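Local coordinates for protein methylxanthine N1-demethylase NdmA (Pseudomonas putida, PDB 6ICN) that catalyses the N1-demethylation of caffeine to theobromine and formaldehyde, using O2 and NADH, as the first step of caffeine degradation, at residues 83-88 with 99-104; 147-152 with 348-353; 264-269 with 280-285. One frame throughout, in Å; residues are numbered along the deposited sequence.

Interaction 1 (83-88 with 99-104). With FES (Fe2/s2 (inorganic) cluster), chain D.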
ATOM      1  N   ARG A  83      32.639  18.605  -0.535  1.00 15.38           N
ATOM      2  CA  ARG A  83      31.545  18.800  -1.486  1.00 14.60           C
ATOM      3  C   ARG A  83      30.186  18.553  -0.835  1.00 17.74           C
ATOM      4  O   ARG A  83      29.208  18.217  -1.526  1.00 17.59           O
ATOM      5  CB  ARG A  83      31.735  17.901  -2.725  1.00 15.30           C
ATOM      6  CG  ARG A  83      32.953  18.281  -3.580  1.00 16.17           C
ATOM      7  CD  ARG A  83      32.725  19.663  -4.204  1.00 15.79           C
ATOM      8  NE  ARG A  83      33.727  20.084  -5.187  1.00 16.92           N
ATOM      9  CZ  ARG A  83      34.746  20.904  -4.933  1.00 18.86           C
ATOM     10  NH1 ARG A  83      34.948  21.373  -3.701  1.00 17.18           N
ATOM     11  NH2 ARG A  83      35.557  21.273  -5.926  1.00 19.74           N
ATOM     12  N   SER A  84      30.092  18.715   0.481  1.00 14.23           N
ATOM     13  CA  SER A  84      28.821  18.822   1.193  1.00 14.35           C
ATOM     14  C   SER A  84      28.016  17.521   1.238  1.00 14.17           C
ATOM     15  O   SER A  84      26.840  17.559   1.581  1.00 15.60           O
ATOM     16  CB  SER A  84      27.940  19.936   0.604  1.00 16.63           C
ATOM     17  OG  SER A  84      28.631  21.176   0.587  1.00 17.74           O
ATOM     18  N   ALA A  85      28.627  16.363   0.981  1.00 15.12           N
ATOM     19  CA  ALA A  85      27.949  15.089   1.228  1.00 13.01           C
ATOM     20  C   ALA A  85      27.660  14.899   2.719  1.00 13.81           C
ATOM     21  O   ALA A  85      28.316  15.480   3.594  1.00 15.85           O
ATOM     22  CB  ALA A  85      28.796  13.914   0.737  1.00 15.31           C
ATOM     23  N   LYS A  86      26.661  14.070   3.015  1.00 14.21           N
ATOM     24  CA  LYS A  86      26.365  13.730   4.407  1.00 13.52           C
ATOM     25  C   LYS A  86      27.353  12.689   4.935  1.00 14.22           C
ATOM     26  O   LYS A  86      27.442  11.561   4.413  1.00 14.58           O
ATOM     27  CB  LYS A  86      24.928  13.229   4.555  1.00 15.36           C
ATOM     28  CG  LYS A  86      23.914  14.345   4.417  1.00 15.14           C
ATOM     29  CD  LYS A  86      22.527  13.943   4.909  1.00 17.49           C
ATOM     30  CE  LYS A  86      21.585  15.140   4.805  1.00 20.70           C
ATOM     31  NZ  LYS A  86      21.223  15.458   3.372  1.00 25.66           N
ATOM     32  N   LEU A  87      28.111  13.083   5.962  1.00 14.71           N
ATOM     33  CA  LEU A  87      28.976  12.161   6.689  1.00 14.51           C
ATOM     34  C   LEU A  87      28.213  11.002   7.325  1.00 15.32           C
ATOM     35  O   LEU A  87      28.820   9.955   7.593  1.00 15.28           O
ATOM     36  CB  LEU A  87      29.737  12.944   7.775  1.00 14.27           C
ATOM     37  CG  LEU A  87      30.599  14.087   7.214  1.00 14.27           C
ATOM     38  CD1 LEU A  87      31.189  14.899   8.392  1.00 15.86           C
ATOM     39  CD2 LEU A  87      31.698  13.601   6.266  1.00 14.91           C
ATOM     40  N   SER A  88      26.904  11.150   7.558  1.00 15.22           N
ATOM     41  CA  SER A  88      26.111  10.063   8.120  1.00 14.95           C
ATOM     42  C   SER A  88      25.939   8.902   7.144  1.00 14.39           C
ATOM     43  O   SER A  88      25.483   7.830   7.561  1.00 16.45           O
ATOM     44  CB  SER A  88      24.738  10.579   8.567  1.00 15.10           C
ATOM     45  OG  SER A  88      24.036  11.230   7.497  1.00 15.03           O
ATOM     46  N   CYS A  99      34.116  10.279   5.113  1.00 14.44           N
ATOM     47  CA  CYS A  99      33.044  10.662   4.199  1.00 15.92           C
ATOM     48  C   CYS A  99      32.861   9.602   3.109  1.00 15.82           C
ATOM     49  O   CYS A  99      33.843   9.088   2.578  1.00 17.11           O
ATOM     50  CB  CYS A  99      33.383  11.999   3.546  1.00 15.12           C
ATOM     51  SG  CYS A  99      32.111  12.594   2.408  1.00 15.81           S
ATOM     52  N   PRO A 100      31.618   9.320   2.698  1.00 15.96           N
ATOM     53  CA  PRO A 100      31.394   8.320   1.634  1.00 18.51           C
ATOM     54  C   PRO A 100      31.844   8.736   0.238  1.00 20.44           C
ATOM     55  O   PRO A 100      32.040   7.860  -0.619  1.00 20.00           O
ATOM     56  CB  PRO A 100      29.869   8.139   1.656  1.00 19.09           C
ATOM     57  CG  PRO A 100      29.359   9.435   2.138  1.00 18.72           C
ATOM     58  CD  PRO A 100      30.356   9.894   3.190  1.00 16.05           C
ATOM     59  N   TYR A 101      31.984  10.033  -0.037  1.00 16.15           N
ATOM     60  CA  TYR A 101      32.123  10.481  -1.420  1.00 14.77           C
ATOM     61  C   TYR A 101      33.572  10.381  -1.892  1.00 15.86           C
ATOM     62  O   TYR A 101      33.870   9.665  -2.852  1.00 17.55           O
ATOM     63  CB  TYR A 101      31.588  11.916  -1.547  1.00 15.29           C
ATOM     64  CG  TYR A 101      31.179  12.343  -2.966  1.00 14.77           C
ATOM     65  CD1 TYR A 101      31.474  11.564  -4.085  1.00 18.50           C
ATOM     66  CD2 TYR A 101      30.498  13.540  -3.165  1.00 15.33           C
ATOM     67  CE1 TYR A 101      31.087  11.978  -5.377  1.00 19.57           C
ATOM     68  CE2 TYR A 101      30.106  13.962  -4.445  1.00 17.01           C
ATOM     69  CZ  TYR A 101      30.406  13.166  -5.545  1.00 20.20           C
ATOM     70  OH  TYR A 101      30.009  13.579  -6.806  1.00 19.84           O
ATOM     71  N   HIS A 102      34.497  11.088  -1.229  1.00 15.18           N
ATOM     72  CA  HIS A 102      35.901  10.999  -1.616  1.00 17.06           C
ATOM     73  C   HIS A 102      36.781  10.593  -0.443  1.00 18.07           C
ATOM     74  O   HIS A 102      38.010  10.744  -0.511  1.00 18.59           O
ATOM     75  CB  HIS A 102      36.399  12.317  -2.226  1.00 15.11           C
ATOM     76  CG  HIS A 102      35.470  12.908  -3.247  1.00 17.15           C
ATOM     77  ND1 HIS A 102      34.458  13.771  -2.908  1.00 17.43           N
ATOM     78  CD2 HIS A 102      35.412  12.783  -4.595  1.00 17.83           C
ATOM     79  CE1 HIS A 102      33.815  14.164  -3.992  1.00 19.53           C
ATOM     80  NE2 HIS A 102      34.373  13.575  -5.034  1.00 17.16           N
ATOM     81  N   GLY A 103      36.185  10.084   0.632  1.00 15.96           N
ATOM     82  CA  GLY A 103      36.971   9.436   1.668  1.00 15.41           C
ATOM     83  C   GLY A 103      37.738  10.349   2.605  1.00 16.63           C
ATOM     84  O   GLY A 103      38.629   9.865   3.320  1.00 17.90           O
ATOM     85  N   TRP A 104      37.435  11.645   2.649  1.00 15.95           N
ATOM     86  CA  TRP A 104      38.108  12.477   3.653  1.00 17.24           C
ATOM     87  C   TRP A 104      37.819  11.942   5.056  1.00 17.71           C
ATOM     88  O   TRP A 104      36.704  11.517   5.354  1.00 17.78           O
ATOM     89  CB  TRP A 104      37.640  13.930   3.566  1.00 15.34           C
ATOM     90  CG  TRP A 104      38.113  14.704   2.375  1.00 15.92           C
ATOM     91  CD1 TRP A 104      38.568  14.209   1.182  1.00 17.77           C
ATOM     92  CD2 TRP A 104      38.172  16.132   2.266  1.00 16.86           C
ATOM     93  NE1 TRP A 104      38.892  15.251   0.332  1.00 16.88           N
ATOM     94  CE2 TRP A 104      38.670  16.436   0.986  1.00 15.51           C
ATOM     95  CE3 TRP A 104      37.848  17.179   3.133  1.00 17.24           C
ATOM     96  CZ2 TRP A 104      38.844  17.753   0.540  1.00 17.85           C
ATOM     97  CZ3 TRP A 104      38.023  18.485   2.692  1.00 16.62           C
ATOM     98  CH2 TRP A 104      38.512  18.756   1.406  1.00 17.14           C
TER
HETATM   99 FE1  FES D 400      33.257  14.396   1.479  1.00 16.09          FE
HETATM  100 FE2  FES D 400      34.306  14.782  -0.946  1.00 16.25          FE
HETATM  101  S1  FES D 400      32.252  15.350  -0.234  1.00 16.08           S
HETATM  102  S2  FES D 400      35.206  13.692   0.739  1.00 16.61           S

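Interaction 2 (147-152 with 348-353)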
ATOM      1  N   SER A 147      28.152  26.097  23.566  1.00 20.51           N
ATOM      2  CA  SER A 147      28.776  25.918  24.865  1.00 20.15           C
ATOM      3  C   SER A 147      29.394  27.211  25.391  1.00 21.77           C
ATOM      4  O   SER A 147      30.062  27.177  26.427  1.00 23.94           O
ATOM      5  CB  SER A 147      29.843  24.818  24.804  1.00 23.29           C
ATOM      6  OG  SER A 147      29.287  23.561  24.407  1.00 22.75           O
ATOM      7  N   SER A 148      29.146  28.346  24.725  1.00 21.92           N
ATOM      8  CA  SER A 148      29.886  29.573  25.034  1.00 24.27           C
ATOM      9  C   SER A 148      29.492  30.169  26.383  1.00 27.02           C
ATOM     10  O   SER A 148      30.318  30.825  27.032  1.00 27.11           O
ATOM     11  CB  SER A 148      29.696  30.598  23.917  1.00 26.69           C
ATOM     12  OG  SER A 148      28.338  31.019  23.801  1.00 26.11           O
ATOM     13  N   PHE A 149      28.252  29.962  26.839  1.00 25.66           N
ATOM     14  CA  PHE A 149      27.895  30.450  28.169  1.00 25.86           C
ATOM     15  C   PHE A 149      28.424  29.542  29.264  1.00 25.13           C
ATOM     16  O   PHE A 149      28.586  29.988  30.402  1.00 29.20           O
ATOM     17  CB  PHE A 149      26.374  30.570  28.344  1.00 25.94           C
ATOM     18  CG  PHE A 149      25.752  31.710  27.606  1.00 26.34           C
ATOM     19  CD1 PHE A 149      26.501  32.543  26.793  1.00 24.64           C
ATOM     20  CD2 PHE A 149      24.390  31.959  27.745  1.00 24.33           C
ATOM     21  CE1 PHE A 149      25.901  33.592  26.112  1.00 29.29           C
ATOM     22  CE2 PHE A 149      23.790  33.006  27.082  1.00 24.57           C
ATOM     23  CZ  PHE A 149      24.535  33.825  26.261  1.00 28.45           C
ATOM     24  N   ASP A 150      28.620  28.259  28.954  1.00 25.18           N
ATOM     25  CA  ASP A 150      29.269  27.289  29.840  1.00 27.16           C
ATOM     26  C   ASP A 150      28.665  27.269  31.247  1.00 30.22           C
ATOM     27  O   ASP A 150      29.373  27.305  32.253  1.00 31.58           O
ATOM     28  CB  ASP A 150      30.775  27.543  29.890  1.00 29.87           C
ATOM     29  CG  ASP A 150      31.559  26.311  30.312  1.00 28.90           C
ATOM     30  OD1 ASP A 150      31.001  25.185  30.272  1.00 31.90           O
ATOM     31  OD2 ASP A 150      32.727  26.472  30.691  1.00 30.63           O
ATOM     32  N   CYS A 151      27.327  27.165  31.321  1.00 22.80           N
ATOM     33  CA  CYS A 151      26.674  27.130  32.625  1.00 23.09           C
ATOM     34  C   CYS A 151      25.517  26.135  32.691  1.00 23.90           C
ATOM     35  O   CYS A 151      24.706  26.201  33.621  1.00 25.14           O
ATOM     36  CB  CYS A 151      26.149  28.530  33.013  1.00 26.13           C
ATOM     37  SG  CYS A 151      24.840  29.153  31.955  1.00 28.79           S
ATOM     38  N   THR A 152      25.418  25.217  31.739  1.00 21.27           N
ATOM     39  CA  THR A 152      24.344  24.235  31.727  1.00 21.63           C
ATOM     40  C   THR A 152      24.935  22.839  31.840  1.00 21.66           C
ATOM     41  O   THR A 152      26.087  22.605  31.452  1.00 21.60           O
ATOM     42  CB  THR A 152      23.517  24.349  30.443  1.00 17.71           C
ATOM     43  OG1 THR A 152      24.378  24.154  29.316  1.00 19.23           O
ATOM     44  CG2 THR A 152      22.876  25.744  30.355  1.00 20.93           C
ATOM     45  N   GLU A 348      20.679  39.281  27.233  1.00 32.98           N
ATOM     46  CA  GLU A 348      21.566  40.120  28.030  1.00 36.21           C
ATOM     47  C   GLU A 348      22.955  39.521  28.237  1.00 36.01           C
ATOM     48  O   GLU A 348      23.839  40.220  28.742  1.00 40.03           O
ATOM     49  CB  GLU A 348      20.940  40.417  29.398  1.00 35.74           C
ATOM     50  CG  GLU A 348      19.666  41.254  29.337  1.00 39.35           C
ATOM     51  CD  GLU A 348      19.846  42.515  28.510  1.00 47.72           C
ATOM     52  OE1 GLU A 348      19.003  42.773  27.616  1.00 49.88           O
ATOM     53  OE2 GLU A 348      20.848  43.236  28.743  1.00 51.36           O
ATOM     54  N   GLY A 349      23.173  38.260  27.886  1.00 32.79           N
ATOM     55  CA  GLY A 349      24.504  37.685  27.887  1.00 32.70           C
ATOM     56  C   GLY A 349      24.691  36.619  28.956  1.00 31.19           C
ATOM     57  O   GLY A 349      23.797  36.302  29.743  1.00 28.12           O
ATOM     58  N   SER A 350      25.921  36.104  28.991  1.00 28.04           N
ATOM     59  CA  SER A 350      26.212  34.873  29.720  1.00 26.51           C
ATOM     60  C   SER A 350      25.943  35.004  31.214  1.00 29.50           C
ATOM     61  O   SER A 350      25.391  34.094  31.841  1.00 28.22           O
ATOM     62  CB  SER A 350      27.661  34.463  29.468  1.00 32.38           C
ATOM     63  OG  SER A 350      28.030  33.396  30.315  1.00 37.17           O
ATOM     64  N   GLN A 351      26.349  36.120  31.815  1.00 31.34           N
ATOM     65  CA  GLN A 351      26.155  36.296  33.247  1.00 29.21           C
ATOM     66  C   GLN A 351      24.673  36.415  33.606  1.00 26.40           C
ATOM     67  O   GLN A 351      24.226  35.830  34.598  1.00 27.17           O
ATOM     68  CB  GLN A 351      26.950  37.522  33.716  1.00 34.10           C
ATOM     69  CG  GLN A 351      26.529  38.860  33.081  1.00 40.14           C
ATOM     70  CD  GLN A 351      26.500  38.853  31.541  1.00 42.70           C
ATOM     71  OE1 GLN A 351      27.522  38.580  30.878  1.00 37.12           O
ATOM     72  NE2 GLN A 351      25.314  39.128  30.968  1.00 30.88           N
ATOM     73  N   ALA A 352      23.898  37.163  32.819  1.00 29.77           N
ATOM     74  CA  ALA A 352      22.462  37.271  33.084  1.00 28.99           C
ATOM     75  C   ALA A 352      21.776  35.916  32.956  1.00 26.35           C
ATOM     76  O   ALA A 352      20.946  35.544  33.798  1.00 24.41           O
ATOM     77  CB  ALA A 352      21.821  38.271  32.128  1.00 28.62           C
ATOM     78  N   PHE A 353      22.122  35.166  31.906  1.00 26.08           N
ATOM     79  CA  PHE A 353      21.540  33.839  31.709  1.00 26.20           C
ATOM     80  C   PHE A 353      21.879  32.909  32.868  1.00 24.40           C
ATOM     81  O   PHE A 353      21.006  32.206  33.385  1.00 24.71           O
ATOM     82  CB  PHE A 353      22.029  33.265  30.375  1.00 23.25           C
ATOM     83  CG  PHE A 353      21.360  31.970  29.982  1.00 23.35           C
ATOM     84  CD1 PHE A 353      20.142  31.986  29.327  1.00 24.47           C
ATOM     85  CD2 PHE A 353      21.962  30.749  30.256  1.00 25.12           C
ATOM     86  CE1 PHE A 353      19.525  30.798  28.951  1.00 23.67           C
ATOM     87  CE2 PHE A 353      21.361  29.561  29.877  1.00 24.65           C
ATOM     88  CZ  PHE A 353      20.140  29.595  29.229  1.00 22.90           C
TER
HETATM   89  O   HOH W   1      27.536  31.768  32.129  1.00 37.44           O

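Interaction 3 (264-269 with 280-285). With CFF (caffeine), chain F.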
ATOM      1  N   HIS A 264       8.903   4.001  42.059  1.00 24.50           N
ATOM      2  CA  HIS A 264       8.828   3.932  40.601  1.00 24.59           C
ATOM      3  C   HIS A 264       9.227   5.308  40.088  1.00 25.62           C
ATOM      4  O   HIS A 264       8.658   6.310  40.528  1.00 25.94           O
ATOM      5  CB  HIS A 264       7.408   3.540  40.148  1.00 24.42           C
ATOM      6  CG  HIS A 264       7.302   3.109  38.711  1.00 24.91           C
ATOM      7  ND1 HIS A 264       7.169   1.787  38.334  1.00 25.80           N
ATOM      8  CD2 HIS A 264       7.273   3.832  37.565  1.00 24.68           C
ATOM      9  CE1 HIS A 264       7.079   1.715  37.015  1.00 26.44           C
ATOM     10  NE2 HIS A 264       7.134   2.942  36.526  1.00 26.25           N
ATOM     11  N   VAL A 265      10.225   5.376  39.204  1.00 21.43           N
ATOM     12  CA  VAL A 265      10.754   6.650  38.723  1.00 20.27           C
ATOM     13  C   VAL A 265      10.504   6.751  37.224  1.00 22.15           C
ATOM     14  O   VAL A 265      10.814   5.814  36.480  1.00 20.32           O
ATOM     15  CB  VAL A 265      12.257   6.795  39.016  1.00 21.86           C
ATOM     16  CG1 VAL A 265      12.752   8.170  38.594  1.00 22.04           C
ATOM     17  CG2 VAL A 265      12.549   6.536  40.503  1.00 23.75           C
ATOM     18  N   LEU A 266       9.965   7.883  36.785  1.00 20.25           N
ATOM     19  CA  LEU A 266       9.775   8.174  35.367  1.00 19.20           C
ATOM     20  C   LEU A 266      10.674   9.337  34.980  1.00 19.90           C
ATOM     21  O   LEU A 266      10.618  10.407  35.599  1.00 21.90           O
ATOM     22  CB  LEU A 266       8.321   8.520  35.050  1.00 19.67           C
ATOM     23  CG  LEU A 266       7.294   7.463  35.439  1.00 24.48           C
ATOM     24  CD1 LEU A 266       5.916   8.102  35.486  1.00 28.14           C
ATOM     25  CD2 LEU A 266       7.315   6.304  34.437  1.00 23.70           C
ATOM     26  N   PHE A 267      11.500   9.137  33.962  1.00 18.85           N
ATOM     27  CA  PHE A 267      12.380  10.185  33.465  1.00 19.03           C
ATOM     28  C   PHE A 267      11.988  10.437  32.019  1.00 20.16           C
ATOM     29  O   PHE A 267      12.165   9.568  31.154  1.00 18.39           O
ATOM     30  CB  PHE A 267      13.848   9.780  33.598  1.00 17.47           C
ATOM     31  CG  PHE A 267      14.819  10.780  33.040  1.00 19.51           C
ATOM     32  CD1 PHE A 267      15.160  11.927  33.755  1.00 19.94           C
ATOM     33  CD2 PHE A 267      15.413  10.569  31.802  1.00 19.03           C
ATOM     34  CE1 PHE A 267      16.071  12.828  33.245  1.00 18.64           C
ATOM     35  CE2 PHE A 267      16.336  11.481  31.272  1.00 20.76           C
ATOM     36  CZ  PHE A 267      16.667  12.612  31.995  1.00 21.26           C
ATOM     37  N   ASN A 268      11.419  11.606  31.761  1.00 17.30           N
ATOM     38  CA  ASN A 268      10.921  11.932  30.431  1.00 17.69           C
ATOM     39  C   ASN A 268      11.614  13.188  29.932  1.00 18.78           C
ATOM     40  O   ASN A 268      11.675  14.193  30.649  1.00 18.32           O
ATOM     41  CB  ASN A 268       9.395  12.117  30.448  1.00 20.71           C
ATOM     42  CG  ASN A 268       8.797  12.127  29.041  1.00 27.88           C
ATOM     43  OD1 ASN A 268       8.620  13.199  28.457  1.00 25.97           O
ATOM     44  ND2 ASN A 268       8.509  10.927  28.478  1.00 20.79           N
ATOM     45  N   VAL A 269      12.153  13.136  28.715  1.00 17.07           N
ATOM     46  CA  VAL A 269      12.806  14.306  28.130  1.00 16.64           C
ATOM     47  C   VAL A 269      12.512  14.368  26.628  1.00 20.31           C
ATOM     48  O   VAL A 269      12.462  13.340  25.941  1.00 18.08           O
ATOM     49  CB  VAL A 269      14.324  14.299  28.438  1.00 18.20           C
ATOM     50  CG1 VAL A 269      15.003  12.992  27.934  1.00 19.61           C
ATOM     51  CG2 VAL A 269      15.014  15.554  27.886  1.00 16.85           C
ATOM     52  N   ASN A 280      10.856  11.985  21.676  1.00 15.58           N
ATOM     53  CA  ASN A 280      10.696  11.918  23.117  1.00 16.24           C
ATOM     54  C   ASN A 280      11.291  10.636  23.681  1.00 16.48           C
ATOM     55  O   ASN A 280      11.219   9.574  23.059  1.00 17.77           O
ATOM     56  CB  ASN A 280       9.222  12.051  23.489  1.00 17.19           C
ATOM     57  CG  ASN A 280       8.640  13.350  22.962  1.00 18.95           C
ATOM     58  OD1 ASN A 280       8.935  14.425  23.495  1.00 20.62           O
ATOM     59  ND2 ASN A 280       7.868  13.271  21.877  1.00 18.61           N
ATOM     60  N   PHE A 281      11.880  10.743  24.871  1.00 15.50           N
ATOM     61  CA  PHE A 281      12.528   9.624  25.540  1.00 15.79           C
ATOM     62  C   PHE A 281      11.884   9.401  26.901  1.00 17.05           C
ATOM     63  O   PHE A 281      11.648  10.362  27.647  1.00 17.56           O
ATOM     64  CB  PHE A 281      14.036   9.892  25.706  1.00 16.15           C
ATOM     65  CG  PHE A 281      14.758  10.157  24.404  1.00 14.63           C
ATOM     66  CD1 PHE A 281      14.771  11.439  23.843  1.00 15.41           C
ATOM     67  CD2 PHE A 281      15.418   9.127  23.731  1.00 15.89           C
ATOM     68  CE1 PHE A 281      15.438  11.691  22.640  1.00 15.60           C
ATOM     69  CE2 PHE A 281      16.082   9.370  22.515  1.00 17.21           C
ATOM     70  CZ  PHE A 281      16.091  10.644  21.967  1.00 17.29           C
ATOM     71  N   LEU A 282      11.599   8.139  27.221  1.00 15.36           N
ATOM     72  CA  LEU A 282      11.178   7.735  28.556  1.00 16.54           C
ATOM     73  C   LEU A 282      12.117   6.653  29.065  1.00 16.77           C
ATOM     74  O   LEU A 282      12.342   5.637  28.387  1.00 18.50           O
ATOM     75  CB  LEU A 282       9.734   7.203  28.582  1.00 15.98           C
ATOM     76  CG  LEU A 282       9.300   6.710  29.981  1.00 17.85           C
ATOM     77  CD1 LEU A 282       9.150   7.899  30.935  1.00 18.72           C
ATOM     78  CD2 LEU A 282       8.005   5.888  29.928  1.00 21.70           C
ATOM     79  N   ILE A 283      12.685   6.887  30.239  1.00 15.62           N
ATOM     80  CA  ILE A 283      13.406   5.871  30.994  1.00 14.91           C
ATOM     81  C   ILE A 283      12.638   5.672  32.289  1.00 17.12           C
ATOM     82  O   ILE A 283      12.248   6.656  32.929  1.00 18.15           O
ATOM     83  CB  ILE A 283      14.852   6.307  31.292  1.00 16.42           C
ATOM     84  CG1 ILE A 283      15.562   6.746  30.017  1.00 17.45           C
ATOM     85  CG2 ILE A 283      15.630   5.172  31.961  1.00 17.18           C
ATOM     86  CD1 ILE A 283      16.974   7.241  30.247  1.00 18.39           C
ATOM     87  N   PHE A 284      12.409   4.422  32.686  1.00 16.33           N
ATOM     88  CA  PHE A 284      11.703   4.219  33.943  1.00 16.82           C
ATOM     89  C   PHE A 284      12.430   3.186  34.787  1.00 19.89           C
ATOM     90  O   PHE A 284      13.047   2.248  34.268  1.00 20.10           O
ATOM     91  CB  PHE A 284      10.206   3.838  33.752  1.00 19.69           C
ATOM     92  CG  PHE A 284       9.978   2.499  33.117  1.00 19.87           C
ATOM     93  CD1 PHE A 284       9.929   2.371  31.740  1.00 17.63           C
ATOM     94  CD2 PHE A 284       9.791   1.372  33.901  1.00 18.56           C
ATOM     95  CE1 PHE A 284       9.700   1.136  31.158  1.00 19.66           C
ATOM     96  CE2 PHE A 284       9.584   0.124  33.325  1.00 19.96           C
ATOM     97  CZ  PHE A 284       9.540   0.007  31.951  1.00 19.79           C
ATOM     98  N   ALA A 285      12.367   3.397  36.101  1.00 19.63           N
ATOM     99  CA  ALA A 285      13.080   2.565  37.063  1.00 18.87           C
ATOM    100  C   ALA A 285      12.112   2.104  38.134  1.00 22.18           C
ATOM    101  O   ALA A 285      11.207   2.851  38.524  1.00 22.65           O
ATOM    102  CB  ALA A 285      14.241   3.315  37.720  1.00 19.52           C
TER
HETATM  103  N1  CFF F 402       2.746  10.723  33.328  1.00 27.43           N
HETATM  104  C2  CFF F 402       2.434  10.360  34.613  1.00 30.14           C
HETATM  105  C10 CFF F 402       2.679  12.120  32.937  1.00 27.58           C
HETATM  106  C6  CFF F 402       3.107   9.805  32.428  1.00 27.94           C
HETATM  107  N3  CFF F 402       2.492   9.056  34.984  1.00 30.34           N
HETATM  108  O11 CFF F 402       2.111  11.188  35.410  1.00 27.76           O
HETATM  109  C12 CFF F 402       2.160   8.657  36.348  1.00 29.20           C
HETATM  110  C4  CFF F 402       2.856   8.122  34.074  1.00 29.57           C
HETATM  111  C5  CFF F 402       3.170   8.478  32.813  1.00 25.65           C
HETATM  112  N9  CFF F 402       2.993   6.788  34.171  1.00 32.45           N
HETATM  113  O13 CFF F 402       3.379  10.127  31.303  1.00 25.79           O
HETATM  114  N7  CFF F 402       3.508   7.363  32.139  1.00 26.44           N
HETATM  115  C8  CFF F 402       3.397   6.325  32.976  1.00 27.13           C
HETATM  116  C14 CFF F 402       3.939   7.016  30.796  1.00 28.08           C

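Interaction 1 (83-88 with 99-104)
SG of C99 is gripped from several directions: FE1 of the cluster binds it at 2.3 Å, the backbone N of Y101 donates to it over 3.5 Å in an almost straight bond (174° at the hydrogen), and CB of A85 packs against it at 3.9 Å. With SG trans to its backbone N (chi1 -179°), C99 directs the sulfur at FE1; its CB meets the CD2 methyl of L87 at 3.6 Å. On the other iron, ND1 of H102 binds FE2 at 2.2 Å, and CE1 of the same imidazole sits over the centre of the Y101 ring. Together with C80 and H82, C99 and H102 complete the two Cys-His pairs of a Rieske [2Fe-2S] site, in which two loops clasp the cluster. The sulfides are lined as well as the irons. S1 meets the backbone N of R83 at 3.3 Å and lies near CB of both A85 and Y101. S2 sits under one face of the W104 indole, whose CD1 comes to 3.4 Å, while H82 stacks on that indole. Exchanging W104 for an alanine is likely to open a gap beside S2 and to deprive the H82 ring of its stacking partner. Away from the metals, CD of P100 rests against the carbonyl O of K86. The polar ends reach a second subunit: NE2 of H102 bonds to D188 of that chain, and the bend of the R83 chain at chi2 leads its guanidinium away from 99-104 to S325 and S332 there. As in other Rieske oxygenases, the H102 to D188 link probably carries electrons from the cluster to the neighbouring subunit's metal site.

Interaction 2 (147-152 with 348-353)
The F149 ring takes the start of helix 350-358 against one face: CA of S350 stands 3.6 Å from the ring centroid and only 6° off its normal, a CH-pi contact, with CB of the same serine 3.5 Å from CD1. The second aromatic meeting is oblique. CD2 of F149 touches CD2 of F353 at 3.7 Å, with the planes turned 55° to each other. F353 points its ring back at the loop because CG lies trans to the amide N (chi1 -173°), and the CD2-CE2 edge of its ring receives SG of C151 in the ring plane, a sulfur-aromatic contact at 3.7 Å to CD2; CG2 of T152 reaches the same edge. Polar contact runs through one water, which donates to the carbonyl O of F149 at 2.7 Å and to the carbonyl O of S350 at 3.2 Å, and also bonds to OG of S350, so that it bridges the loop and the first helical turn. G349 is the N-cap of that helix and breaks it from helix 330-348. The loop 147-152, which follows strand 140-144, thus lies against helix 350-358, while H33 stacks on F149 and L342 and H346 of helix 330-348 pack on F353.

Interaction 3 (264-269 with 280-285)
L266 and F284 form a non-hydrogen-bonded pair on the face of the sheet turned to caffeine, and their side chains meet at a slant, CD2 of L266 against CB of F284 at 3.9 Å, while CD1 of L266 reaches C4 of the substrate at 3.4 Å. CD2 of L266 also fits against the edge of the H264 imidazole, which runs nearly parallel to the F284 ring (6°) but is slid so far along that the two barely overlap. Next along this face, L282 sets its CD1 methyl, with CG trans to the backbone N (chi1 177°), beside CB of L266 and the side-chain amide of N268, whose ND2 bonds to Y173. On the opposite face F267 and I283 lie side by side, CD2 to CD1 at 4.0 Å, and CG1 of V269 nestles against CB of F281. Six backbone bonds join this antiparallel hairpin within the sheet of the helix-grip catalytic domain; the longest, V269 N to F281 O, is 3.0 Å. The backbone of L266 pairs instead with L253 of strand 250-257, and the group it offers caffeine is a methyl, which implies that recognition at this point probably rests on shape and dispersion.

Overall arrangement
Following the chain from the N terminus, interaction 1 comes first and closes a short loop of ten intervening residues, mostly strand, inside the Rieske domain. Interaction 2 opens after it, at 147-152, and closes only at 348-353, fastening the loop that follows the Rieske sheet to the C-terminal helix. Nested within that long excursion, interaction 3 pairs neighbouring strands of one hairpin in the catalytic sheet; no two contacts cross. Interactions 1 and 3 serve separate sites, cluster and caffeine pocket, with centres 36 Å apart, whereas interaction 2 lies away from both. Of the three, interaction 1 alone is touched by another subunit.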